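PDB 6KYY: pyridine nucleotide-disulphide oxidoreductase dimerisation region, which probably takes part in resistance to reactive chlorine stress, as an FAD-containing disulfide reductase of the pyridine nucleotide-disulfide oxidoreductase family. Local coordinates for residues A106-N111 against E269-A274; G127-I132 against A291-A296; P261-L266 against G298-G303. All coordinates share one frame; numbering follows the deposited sequence.

Contact 1 (A106-N111 against E269-A274); sequences AEFINN and ENAGIA. With FAD (flavin-adenine dinucleotide), chain N.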
loop_
_atom_site.group_PDB
_atom_site.type_symbol
_atom_site.label_atom_id
_atom_site.label_comp_id
_atom_site.label_asym_id
_atom_site.label_seq_id
_atom_site.Cartn_x
_atom_site.Cartn_y
_atom_site.Cartn_z
ATOM N N ALA B 106 31.721 -22.902 0.947
ATOM C CA ALA B 106 32.935 -22.278 0.444
ATOM C C ALA B 106 33.857 -21.863 1.585
ATOM O O ALA B 106 33.413 -21.507 2.679
ATOM C CB ALA B 106 32.596 -21.061 -0.418
ATOM N N GLU B 107 35.159 -21.909 1.308
ATOM C CA GLU B 107 36.182 -21.568 2.285
ATOM C C GLU B 107 37.378 -20.993 1.540
ATOM O O GLU B 107 37.794 -21.545 0.517
ATOM C CB GLU B 107 36.594 -22.796 3.103
ATOM C CG GLU B 107 37.632 -22.527 4.177
ATOM C CD GLU B 107 38.342 -23.790 4.624
ATOM O OE1 GLU B 107 39.295 -24.212 3.936
ATOM O OE2 GLU B 107 37.944 -24.366 5.658
ATOM N N PHE B 108 37.921 -19.890 2.049
ATOM C CA PHE B 108 39.019 -19.197 1.382
ATOM C C PHE B 108 40.318 -19.964 1.601
ATOM O O PHE B 108 40.798 -20.078 2.733
ATOM C CB PHE B 108 39.143 -17.767 1.901
ATOM C CG PHE B 108 38.333 -16.763 1.129
ATOM C CD1 PHE B 108 38.677 -16.421 -0.168
ATOM C CD2 PHE B 108 37.232 -16.153 1.706
ATOM C CE1 PHE B 108 37.935 -15.495 -0.879
ATOM C CE2 PHE B 108 36.486 -15.226 1.003
ATOM C CZ PHE B 108 36.838 -14.895 -0.292
ATOM N N ILE B 109 40.881 -20.502 0.518
ATOM C CA ILE B 109 42.265 -20.961 0.554
ATOM C C ILE B 109 43.207 -19.782 0.371
ATOM O O ILE B 109 44.219 -19.660 1.071
ATOM C CB ILE B 109 42.506 -22.037 -0.523
ATOM C CG1 ILE B 109 41.805 -23.345 -0.161
ATOM C CG2 ILE B 109 43.998 -22.266 -0.728
ATOM C CD1 ILE B 109 41.652 -24.284 -1.339
ATOM N N ASN B 110 42.874 -18.891 -0.558
ATOM C CA ASN B 110 43.728 -17.778 -0.943
ATOM C C ASN B 110 42.846 -16.557 -1.159
ATOM O O ASN B 110 41.683 -16.524 -0.748
ATOM C CB ASN B 110 44.520 -18.129 -2.208
ATOM C CG ASN B 110 45.993 -18.246 -1.946
ATOM O OD1 ASN B 110 46.425 -18.240 -0.796
ATOM N ND2 ASN B 110 46.781 -18.358 -3.010
ATOM N N ASN B 111 43.408 -15.544 -1.811
ATOM C CA ASN B 111 42.614 -14.449 -2.346
ATOM C C ASN B 111 42.215 -14.687 -3.797
ATOM O O ASN B 111 41.602 -13.809 -4.411
ATOM C CB ASN B 111 43.373 -13.123 -2.212
ATOM C CG ASN B 111 44.598 -13.054 -3.100
ATOM O OD1 ASN B 111 45.585 -13.758 -2.878
ATOM N ND2 ASN B 111 44.547 -12.192 -4.107
ATOM N N GLU B 269 40.624 -14.576 6.895
ATOM C CA GLU B 269 41.997 -14.216 7.225
ATOM C C GLU B 269 42.983 -14.716 6.175
ATOM O O GLU B 269 43.992 -14.054 5.908
ATOM C CB GLU B 269 42.361 -14.771 8.604
ATOM C CG GLU B 269 42.089 -16.263 8.774
ATOM C CD GLU B 269 40.676 -16.558 9.248
ATOM O OE1 GLU B 269 40.324 -17.751 9.367
ATOM O OE2 GLU B 269 39.916 -15.599 9.500
ATOM N N ASN B 270 42.704 -15.869 5.563
ATOM C CA ASN B 270 43.611 -16.455 4.583
ATOM C C ASN B 270 43.700 -15.651 3.294
ATOM O O ASN B 270 44.614 -15.892 2.499
ATOM C CB ASN B 270 43.181 -17.888 4.260
ATOM C CG ASN B 270 43.173 -18.785 5.481
ATOM O OD1 ASN B 270 43.991 -18.628 6.387
ATOM N ND2 ASN B 270 42.244 -19.734 5.510
ATOM N N ALA B 271 42.783 -14.712 3.064
ATOM C CA ALA B 271 42.767 -13.916 1.845
ATOM C C ALA B 271 43.158 -12.463 2.083
ATOM O O ALA B 271 43.077 -11.651 1.156
ATOM C CB ALA B 271 41.385 -13.983 1.190
ATOM N N GLY B 272 43.583 -12.119 3.297
ATOM C CA GLY B 272 43.883 -10.737 3.615
ATOM C C GLY B 272 42.669 -9.873 3.858
ATOM O O GLY B 272 42.764 -8.647 3.752
ATOM N N ILE B 273 41.529 -10.477 4.184
ATOM C CA ILE B 273 40.270 -9.764 4.369
ATOM C C ILE B 273 40.102 -9.467 5.853
ATOM O O ILE B 273 40.063 -10.386 6.679
ATOM C CB ILE B 273 39.085 -10.579 3.829
ATOM C CG1 ILE B 273 39.184 -10.720 2.308
ATOM C CG2 ILE B 273 37.767 -9.945 4.238
ATOM C CD1 ILE B 273 38.375 -11.869 1.748
ATOM N N ALA B 274 39.993 -8.185 6.191
ATOM C CA ALA B 274 39.889 -7.773 7.582
ATOM C C ALA B 274 38.475 -7.980 8.111
ATOM O O ALA B 274 37.495 -7.966 7.362
ATOM C CB ALA B 274 40.293 -6.306 7.739
HETATM P PA FAD N . 21.543 -13.714 2.373
HETATM O O1A FAD N . 21.618 -13.834 3.849
HETATM O O2A FAD N . 20.146 -13.465 1.794
HETATM O O5B FAD N . 22.174 -14.977 1.686
HETATM C C5B FAD N . 23.079 -15.844 2.401
HETATM C C4B FAD N . 23.273 -17.106 1.598
HETATM O O4B FAD N . 24.675 -17.464 1.578
HETATM C C3B FAD N . 22.516 -18.330 2.114
HETATM O O3B FAD N . 21.891 -19.021 1.040
HETATM C C2B FAD N . 23.613 -19.167 2.778
HETATM O O2B FAD N . 23.325 -20.559 2.719
HETATM C C1B FAD N . 24.812 -18.830 1.899
HETATM N N9A FAD N . 26.108 -19.029 2.541
HETATM C C8A FAD N . 26.489 -18.611 3.789
HETATM N N7A FAD N . 27.720 -18.933 4.110
HETATM C C5A FAD N . 28.182 -19.613 2.994
HETATM C C6A FAD N . 29.418 -20.218 2.693
HETATM N N6A FAD N . 30.460 -20.235 3.529
HETATM N N1A FAD N . 29.549 -20.812 1.486
HETATM C C2A FAD N . 28.511 -20.798 0.646
HETATM N N3A FAD N . 27.301 -20.262 0.819
HETATM C C4A FAD N . 27.200 -19.680 2.019
HETATM N N1 FAD N . 14.856 -7.564 5.312
HETATM C C2 FAD N . 14.008 -6.616 4.815
HETATM O O2 FAD N . 14.388 -5.775 3.992
HETATM N N3 FAD N . 12.690 -6.587 5.234
HETATM C C4 FAD N . 12.109 -7.436 6.155
HETATM O O4 FAD N . 10.919 -7.316 6.441
HETATM C C4X FAD N . 13.020 -8.438 6.681
HETATM N N5 FAD N . 12.550 -9.304 7.530
HETATM C C5X FAD N . 13.417 -10.263 8.027
HETATM C C6 FAD N . 12.934 -11.186 8.953
HETATM C C7 FAD N . 13.764 -12.170 9.481
HETATM C C7M FAD N . 13.208 -13.151 10.479
HETATM C C8 FAD N . 15.108 -12.233 9.079
HETATM C C8M FAD N . 16.031 -13.285 9.631
HETATM C C9 FAD N . 15.594 -11.312 8.156
HETATM C C9A FAD N . 14.761 -10.332 7.628
HETATM N N10 FAD N . 15.220 -9.390 6.688
HETATM C C10 FAD N . 14.376 -8.425 6.193
HETATM C "C1'" FAD N . 16.619 -9.399 6.235
HETATM C "C2'" FAD N . 16.835 -10.201 4.955
HETATM O "O2'" FAD N . 16.537 -11.579 5.178
HETATM C "C3'" FAD N . 18.296 -10.068 4.522
HETATM O "O3'" FAD N . 18.782 -8.791 4.918
HETATM C "C4'" FAD N . 18.526 -10.243 3.021
HETATM O "O4'" FAD N . 18.286 -11.603 2.657
HETATM C "C5'" FAD N . 19.915 -9.819 2.590
HETATM O "O5'" FAD N . 20.823 -10.926 2.771
HETATM P P FAD N . 22.193 -10.993 1.997
HETATM O O1P FAD N . 22.011 -10.442 0.579
HETATM O O2P FAD N . 23.263 -10.336 2.779
HETATM O O3P FAD N . 22.491 -12.546 1.873
#

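Contact 2 (G127-I132 against A291-A296); sequences GEKIFI and ADNIWA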
loop_
_atom_site.group_PDB
_atom_site.type_symbol
_atom_site.label_atom_id
_atom_site.label_comp_id
_atom_site.label_asym_id
_atom_site.label_seq_id
_atom_site.Cartn_x
_atom_site.Cartn_y
_atom_site.Cartn_z
ATOM N N GLY B 127 38.913 -17.492 -9.015
ATOM C CA GLY B 127 38.173 -16.332 -9.467
ATOM C C GLY B 127 39.017 -15.103 -9.738
ATOM O O GLY B 127 39.822 -14.694 -8.897
ATOM N N GLU B 128 38.842 -14.512 -10.924
ATOM C CA GLU B 128 39.456 -13.219 -11.205
ATOM C C GLU B 128 38.946 -12.159 -10.237
ATOM O O GLU B 128 39.722 -11.338 -9.733
ATOM C CB GLU B 128 39.170 -12.805 -12.649
ATOM C CG GLU B 128 40.245 -13.198 -13.645
ATOM C CD GLU B 128 39.767 -13.103 -15.082
ATOM O OE1 GLU B 128 40.538 -13.469 -15.993
ATOM O OE2 GLU B 128 38.619 -12.662 -15.300
ATOM N N LYS B 129 37.641 -12.159 -9.976
ATOM C CA LYS B 129 37.020 -11.340 -8.948
ATOM C C LYS B 129 36.124 -12.233 -8.105
ATOM O O LYS B 129 35.493 -13.157 -8.625
ATOM C CB LYS B 129 36.195 -10.194 -9.550
ATOM C CG LYS B 129 36.828 -9.510 -10.752
ATOM C CD LYS B 129 35.990 -8.323 -11.202
ATOM C CE LYS B 129 36.717 -7.475 -12.233
ATOM N NZ LYS B 129 38.117 -7.933 -12.455
ATOM N N ILE B 130 36.079 -11.968 -6.802
ATOM C CA ILE B 130 35.263 -12.744 -5.876
ATOM C C ILE B 130 34.405 -11.786 -5.063
ATOM O O ILE B 130 34.876 -10.730 -4.629
ATOM C CB ILE B 130 36.126 -13.634 -4.956
ATOM C CG1 ILE B 130 37.156 -14.411 -5.780
ATOM C CG2 ILE B 130 35.252 -14.596 -4.172
ATOM C CD1 ILE B 130 38.140 -15.202 -4.952
ATOM N N PHE B 131 33.142 -12.156 -4.859
ATOM C CA PHE B 131 32.156 -11.300 -4.206
ATOM C C PHE B 131 31.560 -12.054 -3.024
ATOM O O PHE B 131 30.883 -13.071 -3.209
ATOM C CB PHE B 131 31.070 -10.873 -5.194
ATOM C CG PHE B 131 31.606 -10.280 -6.468
ATOM C CD1 PHE B 131 31.989 -11.092 -7.524
ATOM C CD2 PHE B 131 31.725 -8.907 -6.612
ATOM C CE1 PHE B 131 32.483 -10.548 -8.694
ATOM C CE2 PHE B 131 32.219 -8.357 -7.781
ATOM C CZ PHE B 131 32.599 -9.179 -8.822
ATOM N N ILE B 132 31.808 -11.554 -1.817
ATOM C CA ILE B 132 31.325 -12.195 -0.598
ATOM C C ILE B 132 29.877 -11.778 -0.361
ATOM O O ILE B 132 29.569 -10.585 -0.280
ATOM C CB ILE B 132 32.211 -11.835 0.601
ATOM C CG1 ILE B 132 33.620 -12.401 0.409
ATOM C CG2 ILE B 132 31.591 -12.343 1.896
ATOM C CD1 ILE B 132 34.492 -12.314 1.646
ATOM N N ALA B 291 41.273 -6.806 0.642
ATOM C CA ALA B 291 41.955 -7.548 -0.408
ATOM C C ALA B 291 41.451 -7.095 -1.772
ATOM O O ALA B 291 40.251 -6.872 -1.957
ATOM C CB ALA B 291 41.740 -9.053 -0.243
ATOM N N ASP B 292 42.371 -6.962 -2.725
ATOM C CA ASP B 292 41.995 -6.490 -4.048
ATOM C C ASP B 292 41.244 -7.571 -4.817
ATOM O O ASP B 292 41.502 -8.769 -4.664
ATOM C CB ASP B 292 43.227 -6.040 -4.838
ATOM C CG ASP B 292 44.450 -6.884 -4.549
ATOM O OD1 ASP B 292 44.332 -7.878 -3.802
ATOM O OD2 ASP B 292 45.534 -6.548 -5.071
ATOM N N ASN B 293 40.296 -7.126 -5.644
ATOM C CA ASN B 293 39.424 -7.982 -6.447
ATOM C C ASN B 293 38.502 -8.848 -5.595
ATOM O O ASN B 293 37.972 -9.855 -6.076
ATOM C CB ASN B 293 40.230 -8.860 -7.412
ATOM C CG ASN B 293 40.960 -8.049 -8.462
ATOM O OD1 ASN B 293 40.340 -7.438 -9.333
ATOM N ND2 ASN B 293 42.286 -8.038 -8.385
ATOM N N ILE B 294 38.286 -8.474 -4.335
ATOM C CA ILE B 294 37.338 -9.151 -3.458
ATOM C C ILE B 294 36.335 -8.119 -2.964
ATOM O O ILE B 294 36.721 -7.098 -2.380
ATOM C CB ILE B 294 38.032 -9.847 -2.278
ATOM C CG1 ILE B 294 38.857 -11.045 -2.761
ATOM C CG2 ILE B 294 37.003 -10.259 -1.227
ATOM C CD1 ILE B 294 38.036 -12.261 -3.118
ATOM N N TRP B 295 35.054 -8.380 -3.203
ATOM C CA TRP B 295 33.971 -7.521 -2.753
ATOM C C TRP B 295 33.180 -8.211 -1.651
ATOM O O TRP B 295 33.232 -9.433 -1.486
ATOM C CB TRP B 295 33.026 -7.165 -3.907
ATOM C CG TRP B 295 33.564 -6.164 -4.882
ATOM C CD1 TRP B 295 33.226 -4.846 -4.970
ATOM C CD2 TRP B 295 34.516 -6.404 -5.924
ATOM N NE1 TRP B 295 33.916 -4.247 -5.996
ATOM C CE2 TRP B 295 34.715 -5.182 -6.597
ATOM C CE3 TRP B 295 35.225 -7.532 -6.351
ATOM C CZ2 TRP B 295 35.593 -5.057 -7.673
ATOM C CZ3 TRP B 295 36.092 -7.405 -7.419
ATOM C CH2 TRP B 295 36.270 -6.178 -8.067
ATOM N N ALA B 296 32.434 -7.409 -0.897
ATOM C CA ALA B 296 31.498 -7.913 0.098
ATOM C C ALA B 296 30.184 -7.166 -0.053
ATOM O O ALA B 296 30.175 -5.938 -0.185
ATOM C CB ALA B 296 32.046 -7.754 1.517
#

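Contact 3 (P261-L266 against G298-G303); sequences PATASL and GDVTGG. With FAD (flavin-adenine dinucleotide), chain N.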
loop_
_atom_site.group_PDB
_atom_site.type_symbol
_atom_site.label_atom_id
_atom_site.label_comp_id
_atom_site.label_asym_id
_atom_site.label_seq_id
_atom_site.Cartn_x
_atom_site.Cartn_y
_atom_site.Cartn_z
ATOM N N PRO B 261 27.028 -10.970 11.173
ATOM C CA PRO B 261 27.623 -11.516 9.946
ATOM C C PRO B 261 28.224 -12.896 10.164
ATOM O O PRO B 261 28.798 -13.190 11.215
ATOM C CB PRO B 261 28.698 -10.483 9.591
ATOM C CG PRO B 261 28.185 -9.211 10.165
ATOM C CD PRO B 261 27.456 -9.583 11.425
ATOM N N ALA B 262 28.076 -13.751 9.155
ATOM C CA ALA B 262 28.599 -15.115 9.183
ATOM C C ALA B 262 29.884 -15.138 8.363
ATOM O O ALA B 262 29.848 -15.177 7.130
ATOM C CB ALA B 262 27.569 -16.104 8.644
ATOM N N THR B 263 31.023 -15.113 9.055
ATOM C CA THR B 263 32.328 -15.095 8.405
ATOM C C THR B 263 33.307 -16.131 8.932
ATOM O O THR B 263 34.275 -16.438 8.225
ATOM C CB THR B 263 32.982 -13.712 8.544
ATOM O OG1 THR B 263 32.722 -13.189 9.852
ATOM C CG2 THR B 263 32.437 -12.760 7.503
ATOM N N ALA B 264 33.099 -16.672 10.135
ATOM C CA ALA B 264 34.086 -17.563 10.739
ATOM C C ALA B 264 34.360 -18.773 9.853
ATOM O O ALA B 264 35.519 -19.137 9.621
ATOM C CB ALA B 264 33.614 -18.005 12.124
ATOM N N SER B 265 33.303 -19.406 9.341
ATOM C CA SER B 265 33.481 -20.563 8.472
ATOM C C SER B 265 33.963 -20.186 7.077
ATOM O O SER B 265 34.362 -21.076 6.319
ATOM C CB SER B 265 32.176 -21.354 8.378
ATOM O OG SER B 265 31.051 -20.494 8.423
ATOM N N LEU B 266 33.929 -18.900 6.719
ATOM C CA LEU B 266 34.515 -18.463 5.457
ATOM C C LEU B 266 36.033 -18.393 5.537
ATOM O O LEU B 266 36.710 -18.520 4.511
ATOM C CB LEU B 266 33.953 -17.097 5.059
ATOM C CG LEU B 266 33.178 -16.958 3.746
ATOM C CD1 LEU B 266 32.943 -15.488 3.427
ATOM C CD2 LEU B 266 33.904 -17.644 2.599
ATOM N N GLY B 298 25.861 -7.121 1.264
ATOM C CA GLY B 298 24.811 -7.599 2.139
ATOM C C GLY B 298 25.172 -7.528 3.610
ATOM O O GLY B 298 26.075 -6.805 4.042
ATOM N N ASP B 299 24.440 -8.323 4.397
ATOM C CA ASP B 299 24.565 -8.303 5.850
ATOM C C ASP B 299 25.937 -8.744 6.341
ATOM O O ASP B 299 26.241 -8.552 7.523
ATOM C CB ASP B 299 23.485 -9.187 6.475
ATOM C CG ASP B 299 22.109 -8.922 5.896
ATOM O OD1 ASP B 299 21.909 -7.840 5.305
ATOM O OD2 ASP B 299 21.229 -9.798 6.031
ATOM N N VAL B 300 26.768 -9.331 5.477
ATOM C CA VAL B 300 28.133 -9.668 5.859
ATOM C C VAL B 300 29.010 -8.435 6.020
ATOM O O VAL B 300 30.124 -8.539 6.544
ATOM C CB VAL B 300 28.743 -10.640 4.828
ATOM C CG1 VAL B 300 29.286 -9.881 3.627
ATOM C CG2 VAL B 300 29.826 -11.489 5.467
ATOM N N THR B 301 28.530 -7.270 5.591
ATOM C CA THR B 301 29.265 -6.018 5.700
ATOM C C THR B 301 29.103 -5.346 7.056
ATOM O O THR B 301 29.755 -4.328 7.307
ATOM C CB THR B 301 28.814 -5.043 4.604
ATOM O OG1 THR B 301 27.385 -4.946 4.608
ATOM C CG2 THR B 301 29.276 -5.523 3.237
ATOM N N GLY B 302 28.257 -5.882 7.931
ATOM C CA GLY B 302 27.946 -5.176 9.155
ATOM C C GLY B 302 26.991 -4.021 8.981
ATOM O O GLY B 302 26.708 -3.316 9.953
ATOM N N GLY B 303 26.490 -3.805 7.766
ATOM C CA GLY B 303 25.527 -2.760 7.512
ATOM C C GLY B 303 24.134 -3.138 7.969
ATOM O O GLY B 303 23.901 -4.193 8.561
HETATM P PA FAD N . 21.543 -13.714 2.373
HETATM O O1A FAD N . 21.618 -13.834 3.849
HETATM O O2A FAD N . 20.146 -13.465 1.794
HETATM O O5B FAD N . 22.174 -14.977 1.686
HETATM C C5B FAD N . 23.079 -15.844 2.401
HETATM C C4B FAD N . 23.273 -17.106 1.598
HETATM O O4B FAD N . 24.675 -17.464 1.578
HETATM C C3B FAD N . 22.516 -18.330 2.114
HETATM O O3B FAD N . 21.891 -19.021 1.040
HETATM C C2B FAD N . 23.613 -19.167 2.778
HETATM O O2B FAD N . 23.325 -20.559 2.719
HETATM C C1B FAD N . 24.812 -18.830 1.899
HETATM N N9A FAD N . 26.108 -19.029 2.541
HETATM C C8A FAD N . 26.489 -18.611 3.789
HETATM N N7A FAD N . 27.720 -18.933 4.110
HETATM C C5A FAD N . 28.182 -19.613 2.994
HETATM C C6A FAD N . 29.418 -20.218 2.693
HETATM N N6A FAD N . 30.460 -20.235 3.529
HETATM N N1A FAD N . 29.549 -20.812 1.486
HETATM C C2A FAD N . 28.511 -20.798 0.646
HETATM N N3A FAD N . 27.301 -20.262 0.819
HETATM C C4A FAD N . 27.200 -19.680 2.019
HETATM N N1 FAD N . 14.856 -7.564 5.312
HETATM C C2 FAD N . 14.008 -6.616 4.815
HETATM O O2 FAD N . 14.388 -5.775 3.992
HETATM N N3 FAD N . 12.690 -6.587 5.234
HETATM C C4 FAD N . 12.109 -7.436 6.155
HETATM O O4 FAD N . 10.919 -7.316 6.441
HETATM C C4X FAD N . 13.020 -8.438 6.681
HETATM N N5 FAD N . 12.550 -9.304 7.530
HETATM C C5X FAD N . 13.417 -10.263 8.027
HETATM C C6 FAD N . 12.934 -11.186 8.953
HETATM C C7 FAD N . 13.764 -12.170 9.481
HETATM C C7M FAD N . 13.208 -13.151 10.479
HETATM C C8 FAD N . 15.108 -12.233 9.079
HETATM C C8M FAD N . 16.031 -13.285 9.631
HETATM C C9 FAD N . 15.594 -11.312 8.156
HETATM C C9A FAD N . 14.761 -10.332 7.628
HETATM N N10 FAD N . 15.220 -9.390 6.688
HETATM C C10 FAD N . 14.376 -8.425 6.193
HETATM C "C1'" FAD N . 16.619 -9.399 6.235
HETATM C "C2'" FAD N . 16.835 -10.201 4.955
HETATM O "O2'" FAD N . 16.537 -11.579 5.178
HETATM C "C3'" FAD N . 18.296 -10.068 4.522
HETATM O "O3'" FAD N . 18.782 -8.791 4.918
HETATM C "C4'" FAD N . 18.526 -10.243 3.021
HETATM O "O4'" FAD N . 18.286 -11.603 2.657
HETATM C "C5'" FAD N . 19.915 -9.819 2.590
HETATM O "O5'" FAD N . 20.823 -10.926 2.771
HETATM P P FAD N . 22.193 -10.993 1.997
HETATM O O1P FAD N . 22.011 -10.442 0.579
HETATM O O2P FAD N . 23.263 -10.336 2.779
HETATM O O3P FAD N . 22.491 -12.546 1.873
#

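Contact 1 (A106-N111 against E269-A274)
Asn270 turns its CG beside its own backbone N (chi1 -60°), which carries the amide to the Phe108 carbonyl, while Ile273, with CG1 anti to its carbonyl carbon (chi1 -66°) and its chain then extended, pushes CD1 onto the Phe108 ring. Asn270 ND2 donates to Phe108 O over 3.1 Å in a nearly straight bond, and the oxygen lies close to the plane of the donating amide. One face of the Phe108 ring takes two methyl groups as CH-pi contacts. Ala271 CB stands 4.3 Å from the ring centroid, over the CG and CD1 side; Ile273 CD1, 4.2 Å from the same centroid, comes down over CE2 and CZ, the two side chains crossing at about a right angle. Leu114, Ile130, Ile132 and Ile294 also touch this phenylalanine, so it sits in the apolar core of the FAD-binding domain. There the loop between strands 99-103 and 113-116 meets the short 3-10 turn ending at Ala271, in the return segment that leads to strand 294-296. At the outer end, Asn111 CB packs 3.7 Å from Ala271 O, and the Asn111 side chain lies about 4 Å from a bound copper ion. The other end of 106-111 reads the adenine of the cofactor through its backbone: Ala106 N donates to FAD N1A at 3.1 Å (angle 162°), and FAD N6A returns a weak bond to Ala106 O at 3.3 Å. Between these two ends Glu107 is held by a salt bridge to Arg115.

Contact 2 (G127-I132 against A291-A296)
Phe131 and Trp295 lie side by side on one face of the parallel strand pair 130-132 and 294-296, CG of each beside its backbone N (chi1 -52° and -74°), which points both side chains the same way. Their planes are 24° apart, but the six-membered rings are slid past each other, centroids 4.8 Å apart, and overlap little: Phe131 CE2 rides over the rim of the indole, 3.4 Å from Trp295 CE3. Ile130, Ile132, Ile294 and Ala296 fill the opposite face, Ile132 CB meeting Ala296 CB at 4.2 Å. Three backbone bonds stitch the pair: Ile130 N to Asn293 O (2.9 Å), Trp295 N to Ile130 O (2.8 Å) and Ile132 N to Trp295 O. Strand 10-16 flanks 130-132 on its other side, and Leu321 of helix 307-321 touches both aromatic side chains, as expected for a Rossmann-type layer. The N-terminal, solvent side of the pair is looser. Lys129 runs its CB and CD alongside Trp295, with CB 3.5 Å from CZ3, but its NZ stays 3.9 Å from Asn293 OD1, while Glu128 and Asn293 are exposed. Cohesion therefore rests on backbone hydrogen bonds and apolar burial; the polar groups there add little.

Contact 3 (P261-L266 against G298-G303)
Pro261 meets the flat Asp299-Val300 peptide group at its edge, CG beyond the carbonyl oxygen, 3.3 Å from Asp299 O; neither face of the peptide is used by it. Pro261 CB lies 3.9 Å from Val300 CA. The second flat group, the Asp299 carboxylate, turns away from Pro261 to the cofactor, where OD2 accepts the FAD O3' hydroxyl at 2.9 Å. Farther along, Val300 holds CG2 anti to its backbone N, and this branch meets Thr263 CG2 at 3.5 Å where the two side chains cross. Residues 299-301 form a 3-10 turn closed by Thr301 N to Gly298 O. At its start Asp299 N donates to FAD O2P over 2.8 Å, and Gly298, having no side chain, brings its CA to 3.2 Å from the same oxygen. This Gly-Asp pair just beyond strand 294-296, the last of its sheet, is a family signature, gripping ribityl chain and pyrophosphate together. Thr307 N and Ser310 OG, at the start of helix 307-321, also bond to FAD. With no hydrogen bond between 261-266 and 298-303, the two join by van der Waals contact alone, while the amide and carboxylate of Asp299 serve the cofactor; the amide probably eases the phosphate charge.

Overall arrangement
From the N terminus the chain passes 106-111 and 127-132, builds the five-stranded parallel sheet of strands 152-153 to 252-255, and comes back through 261-266, 269-274, 291-296 and 298-303. Contact 1 closes the loop from 106 to 274, contact 2 that from 127 to 296, contact 3 the short one from 261 to 303. Each pair of loops crosses and none is nested, so the returning chain is sewn into the FAD domain. Contacts 1 and 3 both touch FAD, at adenine and at phosphate and ribityl, and a probable Phe108 N to Leu266 O hydrogen bond joins them. Ile132 of contact 2 packs on Phe108, Leu266 and Val300, linking all three.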